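Local coordinates for cell surface protein (Faecalibacterium prausnitzii A2-165, PDB 4GT6) that is of unknown function but, as an extracellular leucine-rich repeat protein of the BspA type, probably binds other proteins, at residues 323-328 and 350-355. Numbering follows the deposited sequence.
Sequences TQILDD and ESAFSN
Ile325 opens the contact by turning its CG2 branch onto the methyl group of Ala352, where two successive coils of a BspA-type leucine-rich repeat solenoid lie against each other. With CG1 beside the backbone N (chi1 -63°), CG2 is the branch anti to that N, and it comes within 3.9 Å of Ala352 CB. The same CG2 approaches the ring of Phe353 obliquely, 4.4 Å from CE2, and the ring itself meets that of Phe330 with the two planes nearly parallel. Segment 323-328 enters from the short parallel strand 324-325, held on one side by Leu302 and on the other by Lys347. Leu326 contributes its carbonyl: the O atom rests 3.6 Å from Ala352 CB, while its side chain sets out away from the other segment. Beyond it the contact becomes polar. Asp327 OD1 accepts a short hydrogen bond from the hydroxyl of Ser351, OG to OD1 2.6 Å, through the OD1 lone pair that faces away from OD2. A water takes the N-H of Ser351 and gives only a weak bond to the same OD1, linking the two segments beside the direct OG-OD1 bond. The backbone N of Asp328 donates to Ser351 OG at 3.1 Å, a bent bond of 142°. Ser351 OG is thus gripped twice, as donor to a carboxylate and acceptor from the next peptide, which probably fixes its rotation. Asp328 CA also points its hydrogen at Ser351 O, 3.4 Å away. That carbonyl closes the 351-354 turn, accepting from the backbone N of Ser354 and, from the same face of its plane, from the hydroxyl of Ser354, OG to O 2.8 Å.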
loop_
_atom_site.group_PDB
_atom_site.type_symbol
_atom_site.label_atom_id
_atom_site.label_comp_id
_atom_site.label_asym_id
_atom_site.label_seq_id
_atom_site.Cartn_x
_atom_site.Cartn_y
_atom_site.Cartn_z
ATOM N N THR A 323 -25.104 -0.792 16.131
ATOM C CA THR A 323 -24.934 -1.031 17.575
ATOM C C THR A 323 -23.702 -0.314 18.119
ATOM O O THR A 323 -23.567 -0.143 19.331
ATOM C CB THR A 323 -24.851 -2.532 17.867
ATOM O OG1 THR A 323 -23.668 -3.041 17.244
ATOM C CG2 THR A 323 -26.085 -3.281 17.389
ATOM N N GLN A 324 -22.783 0.069 17.235
ATOM C CA GLN A 324 -21.586 0.780 17.675
ATOM C C GLN A 324 -21.037 1.661 16.571
ATOM O O GLN A 324 -21.138 1.337 15.386
ATOM C CB GLN A 324 -20.498 -0.186 18.197
ATOM C CG GLN A 324 -20.072 -1.264 17.205
ATOM C CD GLN A 324 -19.044 -2.226 17.752
ATOM O OE1 GLN A 324 -18.782 -2.309 18.956
ATOM N NE2 GLN A 324 -18.436 -2.980 16.864
ATOM N N ILE A 325 -20.469 2.795 16.996
ATOM C CA ILE A 325 -19.817 3.820 16.187
ATOM C C ILE A 325 -18.389 3.810 16.713
ATOM O O ILE A 325 -18.179 4.199 17.858
ATOM C CB ILE A 325 -20.557 5.180 16.356
ATOM C CG1 ILE A 325 -22.017 5.105 15.850
ATOM C CG2 ILE A 325 -19.777 6.332 15.695
ATOM C CD1 ILE A 325 -22.890 6.393 16.160
ATOM N N LEU A 326 -17.431 3.298 15.934
ATOM C CA LEU A 326 -16.079 3.099 16.450
ATOM C C LEU A 326 -15.214 4.370 16.475
ATOM O O LEU A 326 -15.661 5.457 16.108
ATOM C CB LEU A 326 -15.371 1.955 15.687
ATOM C CG LEU A 326 -16.036 0.553 15.766
ATOM C CD1 LEU A 326 -15.114 -0.515 15.145
ATOM C CD2 LEU A 326 -16.359 0.159 17.210
ATOM N N ASP A 327 -13.978 4.229 16.974
ATOM C CA ASP A 327 -13.042 5.346 17.157
ATOM C C ASP A 327 -12.888 6.205 15.903
ATOM O O ASP A 327 -12.806 5.680 14.800
ATOM C CB ASP A 327 -11.668 4.824 17.586
ATOM C CG ASP A 327 -11.576 4.545 19.080
ATOM O OD1 ASP A 327 -11.596 5.515 19.871
ATOM O OD2 ASP A 327 -11.441 3.373 19.451
ATOM N N ASP A 328 -12.902 7.540 16.083
ATOM C CA ASP A 328 -12.701 8.516 15.017
ATOM C C ASP A 328 -13.710 8.404 13.845
ATOM O O ASP A 328 -13.439 8.961 12.788
ATOM C CB ASP A 328 -11.262 8.374 14.452
ATOM C CG ASP A 328 -10.150 8.773 15.396
ATOM O OD1 ASP A 328 -10.435 9.495 16.384
ATOM O OD2 ASP A 328 -8.983 8.416 15.118
ATOM N N GLU A 350 -15.268 8.481 22.882
ATOM C CA GLU A 350 -15.174 9.944 22.843
ATOM C C GLU A 350 -14.552 10.438 21.517
ATOM O O GLU A 350 -14.928 11.493 21.010
ATOM C CB GLU A 350 -14.348 10.446 24.037
ATOM C CG GLU A 350 -14.542 11.918 24.355
ATOM C CD GLU A 350 -13.599 12.500 25.393
ATOM O OE1 GLU A 350 -12.989 11.719 26.161
ATOM O OE2 GLU A 350 -13.472 13.745 25.439
ATOM N N SER A 351 -13.617 9.663 20.935
ATOM C CA SER A 351 -12.945 10.091 19.698
ATOM C C SER A 351 -13.870 10.072 18.461
ATOM O O SER A 351 -13.537 10.709 17.461
ATOM C CB SER A 351 -11.726 9.221 19.423
ATOM O OG SER A 351 -12.173 7.937 19.022
ATOM N N ALA A 352 -15.017 9.361 18.522
ATOM C CA ALA A 352 -15.921 9.256 17.368
ATOM C C ALA A 352 -16.407 10.638 16.891
ATOM O O ALA A 352 -16.551 10.843 15.691
ATOM C CB ALA A 352 -17.109 8.365 17.707
ATOM N N PHE A 353 -16.595 11.590 17.812
ATOM C CA PHE A 353 -17.059 12.928 17.442
ATOM C C PHE A 353 -16.043 14.002 17.855
ATOM O O PHE A 353 -16.428 15.142 18.127
ATOM C CB PHE A 353 -18.462 13.189 18.038
ATOM C CG PHE A 353 -19.504 12.305 17.391
ATOM C CD1 PHE A 353 -20.023 12.617 16.138
ATOM C CD2 PHE A 353 -19.920 11.130 18.004
ATOM C CE1 PHE A 353 -20.952 11.783 15.521
ATOM C CE2 PHE A 353 -20.852 10.290 17.383
ATOM C CZ PHE A 353 -21.351 10.615 16.141
ATOM N N SER A 354 -14.733 13.653 17.845
ATOM C CA SER A 354 -13.661 14.589 18.183
ATOM C C SER A 354 -13.505 15.610 17.062
ATOM O O SER A 354 -13.731 15.281 15.898
ATOM C CB SER A 354 -12.348 13.851 18.437
ATOM O OG SER A 354 -11.966 13.050 17.331
ATOM N N ASN A 355 -13.177 16.860 17.417
ATOM C CA ASN A 355 -13.005 17.981 16.474
ATOM C C ASN A 355 -14.238 18.157 15.552
ATOM O O ASN A 355 -14.106 18.305 14.332
ATOM C CB ASN A 355 -11.712 17.832 15.649
ATOM C CG ASN A 355 -10.451 17.988 16.456
ATOM O OD1 ASN A 355 -9.693 17.034 16.654
ATOM N ND2 ASN A 355 -10.183 19.199 16.921
HETATM O O HOH W 1 -12.109 7.746 22.471
#